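Side-chain contacts in esterase Rv0045c (Mycobacterium tuberculosis, PDB 6WYN), which hydrolyses carboxylic esters, preferring short, straight-chain alkyl esters with highest activity toward four-atom chains, and is likely involved in ester and lipid metabolism: residues V65-A70 against S74-G79; A111-L114 against G118-A121. All coordinates share one frame; numbering follows the deposited sequence.

Interaction 1 pairs the two strands of the hairpin at one edge of the central sheet of this alpha/beta hydrolase. Interaction 2 lies further in, where strand 109-112 runs out into the loop that leads to helix 130-144. The first is only partly buried, the second largely buried. Strands 73-78 and 109-112 are neighbours, so both contacts reach the same sheet. Interaction 1 combines a backbone ladder with apolar contacts and a salt bridge at the surface. Interaction 2 is small and polar, with two hydrogen bonds made by side chains. A salt bridge between Arg67 NH2 and Asp113 OD2 (2.8 Å) ties them together.

Interaction 1: residues V65-A70 against S74-G79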
loop_
_atom_site.group_PDB
_atom_site.type_symbol
_atom_site.label_atom_id
_atom_site.label_comp_id
_atom_site.label_asym_id
_atom_site.label_seq_id
_atom_site.Cartn_x
_atom_site.Cartn_y
_atom_site.Cartn_z
ATOM N N VAL A 65 -14.074 -8.910 9.077
ATOM C CA VAL A 65 -13.062 -8.916 7.993
ATOM C C VAL A 65 -12.841 -10.371 7.568
ATOM O O VAL A 65 -12.852 -11.250 8.421
ATOM C CB VAL A 65 -11.775 -8.169 8.419
ATOM C CG1 VAL A 65 -11.205 -8.707 9.727
ATOM C CG2 VAL A 65 -10.691 -8.193 7.319
ATOM N N GLU A 66 -12.589 -10.596 6.279
ATOM C CA GLU A 66 -12.199 -11.926 5.782
ATOM C C GLU A 66 -11.283 -11.728 4.582
ATOM O O GLU A 66 -11.341 -10.654 3.941
ATOM C CB GLU A 66 -13.456 -12.750 5.448
ATOM C CG GLU A 66 -14.341 -12.152 4.389
ATOM C CD GLU A 66 -15.590 -12.983 4.075
ATOM O OE1 GLU A 66 -15.937 -13.860 4.877
ATOM O OE2 GLU A 66 -16.197 -12.774 3.037
ATOM N N ARG A 67 -10.465 -12.722 4.310
ATOM C CA ARG A 67 -9.618 -12.768 3.112
ATOM C C ARG A 67 -10.483 -13.233 1.934
ATOM O O ARG A 67 -11.313 -14.174 2.089
ATOM C CB ARG A 67 -8.416 -13.677 3.350
ATOM C CG ARG A 67 -7.413 -13.616 2.221
ATOM C CD ARG A 67 -6.059 -14.111 2.638
ATOM N NE ARG A 67 -5.359 -13.158 3.514
ATOM C CZ ARG A 67 -4.718 -12.041 3.126
ATOM N NH1 ARG A 67 -4.080 -11.311 4.031
ATOM N NH2 ARG A 67 -4.644 -11.688 1.850
ATOM N N VAL A 68 -10.337 -12.562 0.795
ATOM C CA VAL A 68 -10.982 -12.977 -0.479
ATOM C C VAL A 68 -9.886 -13.189 -1.542
ATOM O O VAL A 68 -8.720 -12.703 -1.367
ATOM C CB VAL A 68 -12.097 -12.018 -0.925
ATOM C CG1 VAL A 68 -13.237 -11.932 0.082
ATOM C CG2 VAL A 68 -11.581 -10.624 -1.217
ATOM N N GLN A 69 -10.221 -13.946 -2.593
ATOM C CA GLN A 69 -9.265 -14.208 -3.694
ATOM C C GLN A 69 -10.039 -14.316 -5.001
ATOM O O GLN A 69 -11.153 -14.947 -5.017
ATOM C CB GLN A 69 -8.440 -15.437 -3.380
ATOM C CG GLN A 69 -7.435 -15.780 -4.491
ATOM C CD GLN A 69 -6.781 -17.119 -4.294
ATOM O OE1 GLN A 69 -6.941 -17.725 -3.257
ATOM N NE2 GLN A 69 -6.140 -17.660 -5.325
ATOM N N ALA A 70 -9.484 -13.727 -6.063
ATOM C CA ALA A 70 -9.913 -14.019 -7.447
ATOM C C ALA A 70 -8.660 -14.247 -8.264
ATOM O O ALA A 70 -8.000 -13.241 -8.614
ATOM C CB ALA A 70 -10.752 -12.930 -8.029
ATOM N N SER A 74 -5.181 -11.689 -3.921
ATOM C CA SER A 74 -5.792 -11.843 -2.586
ATOM C C SER A 74 -6.091 -10.445 -2.027
ATOM O O SER A 74 -5.398 -9.484 -2.436
ATOM C CB SER A 74 -4.892 -12.636 -1.702
ATOM O OG SER A 74 -5.634 -13.082 -0.580
ATOM N N ALA A 75 -7.095 -10.319 -1.161
ATOM C CA ALA A 75 -7.465 -9.035 -0.550
ATOM C C ALA A 75 -8.109 -9.315 0.799
ATOM O O ALA A 75 -8.544 -10.500 1.039
ATOM C CB ALA A 75 -8.355 -8.220 -1.439
ATOM N N LEU A 76 -8.081 -8.307 1.666
ATOM C CA LEU A 76 -8.917 -8.290 2.900
ATOM C C LEU A 76 -10.154 -7.456 2.634
ATOM O O LEU A 76 -10.032 -6.289 2.203
ATOM C CB LEU A 76 -8.095 -7.715 4.048
ATOM C CG LEU A 76 -6.881 -8.529 4.444
ATOM C CD1 LEU A 76 -6.124 -7.850 5.567
ATOM C CD2 LEU A 76 -7.294 -9.929 4.852
ATOM N N ARG A 77 -11.324 -8.036 2.882
ATOM C CA ARG A 77 -12.627 -7.360 2.705
ATOM C C ARG A 77 -13.175 -7.071 4.097
ATOM O O ARG A 77 -13.429 -8.039 4.869
ATOM C CB ARG A 77 -13.602 -8.185 1.855
ATOM C CG ARG A 77 -14.890 -7.450 1.518
ATOM C CD ARG A 77 -15.684 -8.106 0.407
ATOM N NE ARG A 77 -16.111 -9.426 0.872
ATOM C CZ ARG A 77 -16.512 -10.415 0.077
ATOM N NH1 ARG A 77 -16.823 -11.588 0.609
ATOM N NH2 ARG A 77 -16.623 -10.214 -1.216
ATOM N N TRP A 78 -13.351 -5.778 4.382
ATOM C CA TRP A 78 -13.766 -5.245 5.705
ATOM C C TRP A 78 -15.212 -4.789 5.646
ATOM O O TRP A 78 -15.560 -4.093 4.663
ATOM C CB TRP A 78 -12.891 -4.054 6.076
ATOM C CG TRP A 78 -11.442 -4.379 6.227
ATOM C CD1 TRP A 78 -10.470 -4.491 5.256
ATOM C CD2 TRP A 78 -10.800 -4.588 7.480
ATOM N NE1 TRP A 78 -9.262 -4.750 5.841
ATOM C CE2 TRP A 78 -9.432 -4.789 7.206
ATOM C CE3 TRP A 78 -11.258 -4.572 8.801
ATOM C CZ2 TRP A 78 -8.516 -5.018 8.228
ATOM C CZ3 TRP A 78 -10.341 -4.771 9.805
ATOM C CH2 TRP A 78 -8.990 -4.983 9.524
ATOM N N GLY A 79 -15.984 -5.148 6.679
ATOM C CA GLY A 79 -17.328 -4.592 6.887
ATOM C C GLY A 79 -18.375 -5.182 5.963
ATOM O O GLY A 79 -19.368 -4.464 5.726
HETATM O O HOH W 1 -17.069 -9.823 3.482
HETATM O O HOH W 2 -6.081 -15.759 -0.784
#
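Val65 lays its CG2 methyl on the indole of Trp78. The methyl sits 3.7 Å from the centroid of the six-membered ring, over the face, a CH-pi contact. With chi1 at 54°, CG2 is anti to the backbone N, which places it over the indole. On the same face of the hairpin, Arg67 bends at chi3 (-73°) and lowers its guanidinium over Leu76. Leu76 CD2 fits under the rim of that plane, 3.6 Å from Arg67 NH1. At the guanidinium edge, Arg67 NH2 donates to Ser74 OG (3.0 Å). Glu45 and Asp113 also hold this guanidinium.

The other face carries Glu66, Val68, Ala75 and Arg77. Val68 CG1 is the bump here: it presses on the centre of the Arg77 guanidinium, 3.6 Å from Arg77 CZ. Val68 CG2 rests beside Ala75 CB at 4.0 Å. Glu66 OE2 meets Arg77 NH1 at the edge (2.8 Å), a salt bridge.

Glu66 with Arg77 and Val68 with Ala75 are hydrogen-bonded pairs of this antiparallel hairpin. Within the first pair, Arg77 N donates to Glu66 O and Glu66 N to Arg77 O. The chemistry implies that backbone bonds set the register, while each guanidinium takes a methyl on one face and uses N-H groups at its edge.

Interaction 2: residues A111-L114 against G118-A121; sequences AVDL and GHSA
Asp113 and Ser120 meet through a side-chain to backbone hydrogen bond. Ser120 OG donates to Asp113 O at 2.6 Å. The hydroxyl comes from above the carbonyl plane, 49° out of it. The Ser120 torsion (chi1 -76°) leaves OG beside its own backbone N and turned to Asp113 O. Ser120 OG also accepts a hydrogen bond from Ser74 N, so it links the loop to the hairpin strand as well.

In the second hydrogen bond the roles of backbone and side chain are exchanged. His119 N donates to Asp113 OD2 at 2.8 Å, nearly straight at 175°. It reaches the oxygen from above the carboxylate plane. Arg67 is the second partner of Asp113 OD2, and Asp113 OD1 accepts from Ala95 N. Both carboxylate oxygens are thus held, which should fix the rotation of the group. The nearby arginine would probably favour the charged form.

The remaining contacts are van der Waals. The carboxylate lies against the backbone of Gly118, with Asp113 CG 3.5 Å from Gly118 CA. Gly118, with positive phi, lets its CA come right against the carboxylate. Ser120 CB packs on Leu114 O at 3.5 Å. The edge of the His119 ring faces Asp113 OD2, with His119 CD2 4.0 Å away.

The contact closes the turn that follows strand 109-112. The side chains of Leu114 and Ser155, the probable nucleophile, are about 8 Å apart. Strand 73-78 flanks the turn, with Ile73 against Ser120 and Ser74 against His119. Leu114 points away from the loop and packs on Leu137 of helix 130-144.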
loop_
_atom_site.group_PDB
_atom_site.type_symbol
_atom_site.label_atom_id
_atom_site.label_comp_id
_atom_site.label_asym_id
_atom_site.label_seq_id
_atom_site.Cartn_x
_atom_site.Cartn_y
_atom_site.Cartn_z
ATOM N N ALA A 111 -8.832 -3.975 0.993
ATOM C CA ALA A 111 -7.376 -3.770 1.015
ATOM C C ALA A 111 -6.732 -4.907 0.217
ATOM O O ALA A 111 -6.752 -6.064 0.631
ATOM C CB ALA A 111 -6.893 -3.664 2.440
ATOM N N VAL A 112 -6.200 -4.521 -0.927
ATOM C CA VAL A 112 -5.715 -5.558 -1.857
ATOM C C VAL A 112 -4.241 -5.871 -1.680
ATOM O O VAL A 112 -3.498 -4.958 -1.394
ATOM C CB VAL A 112 -5.968 -5.100 -3.301
ATOM C CG1 VAL A 112 -5.560 -6.168 -4.271
ATOM C CG2 VAL A 112 -7.416 -4.708 -3.527
ATOM N N ASP A 113 -3.881 -7.144 -1.812
ATOM C CA ASP A 113 -2.454 -7.533 -1.924
ATOM C C ASP A 113 -2.033 -7.355 -3.390
ATOM O O ASP A 113 -2.638 -7.976 -4.248
ATOM C CB ASP A 113 -2.185 -8.962 -1.465
ATOM C CG ASP A 113 -2.275 -9.220 0.040
ATOM O OD1 ASP A 113 -1.958 -8.287 0.817
ATOM O OD2 ASP A 113 -2.650 -10.373 0.441
ATOM N N LEU A 114 -1.101 -6.444 -3.662
ATOM C CA LEU A 114 -0.548 -6.236 -4.998
ATOM C C LEU A 114 0.118 -7.546 -5.432
ATOM O O LEU A 114 0.647 -8.275 -4.620
ATOM C CB LEU A 114 0.462 -5.084 -4.995
ATOM C CG LEU A 114 -0.088 -3.676 -4.746
ATOM C CD1 LEU A 114 1.066 -2.723 -4.839
ATOM C CD2 LEU A 114 -1.221 -3.288 -5.705
ATOM N N GLY A 118 1.886 -10.093 -0.068
ATOM C CA GLY A 118 0.852 -10.637 0.815
ATOM C C GLY A 118 0.560 -12.077 0.441
ATOM O O GLY A 118 1.537 -12.862 0.408
ATOM N N HIS A 119 -0.686 -12.383 0.077
ATOM C CA HIS A 119 -1.080 -13.722 -0.428
ATOM C C HIS A 119 -1.307 -13.672 -1.930
ATOM O O HIS A 119 -1.802 -14.658 -2.456
ATOM C CB HIS A 119 -2.319 -14.208 0.310
ATOM C CG HIS A 119 -2.057 -14.412 1.766
ATOM N ND1 HIS A 119 -2.183 -15.669 2.394
ATOM C CD2 HIS A 119 -1.663 -13.547 2.728
ATOM C CE1 HIS A 119 -1.906 -15.546 3.685
ATOM N NE2 HIS A 119 -1.591 -14.236 3.916
ATOM N N SER A 120 -1.039 -12.551 -2.600
ATOM C CA SER A 120 -1.239 -12.493 -4.072
ATOM C C SER A 120 -0.090 -13.273 -4.761
ATOM O O SER A 120 1.021 -13.316 -4.217
ATOM C CB SER A 120 -1.377 -11.102 -4.563
ATOM O OG SER A 120 -2.641 -10.529 -4.286
ATOM N N ALA A 121 -0.348 -13.875 -5.918
ATOM C CA ALA A 121 0.651 -14.688 -6.657
ATOM C C ALA A 121 1.909 -13.847 -6.963
ATOM O O ALA A 121 1.788 -12.645 -7.274
ATOM C CB ALA A 121 0.036 -15.242 -7.933
#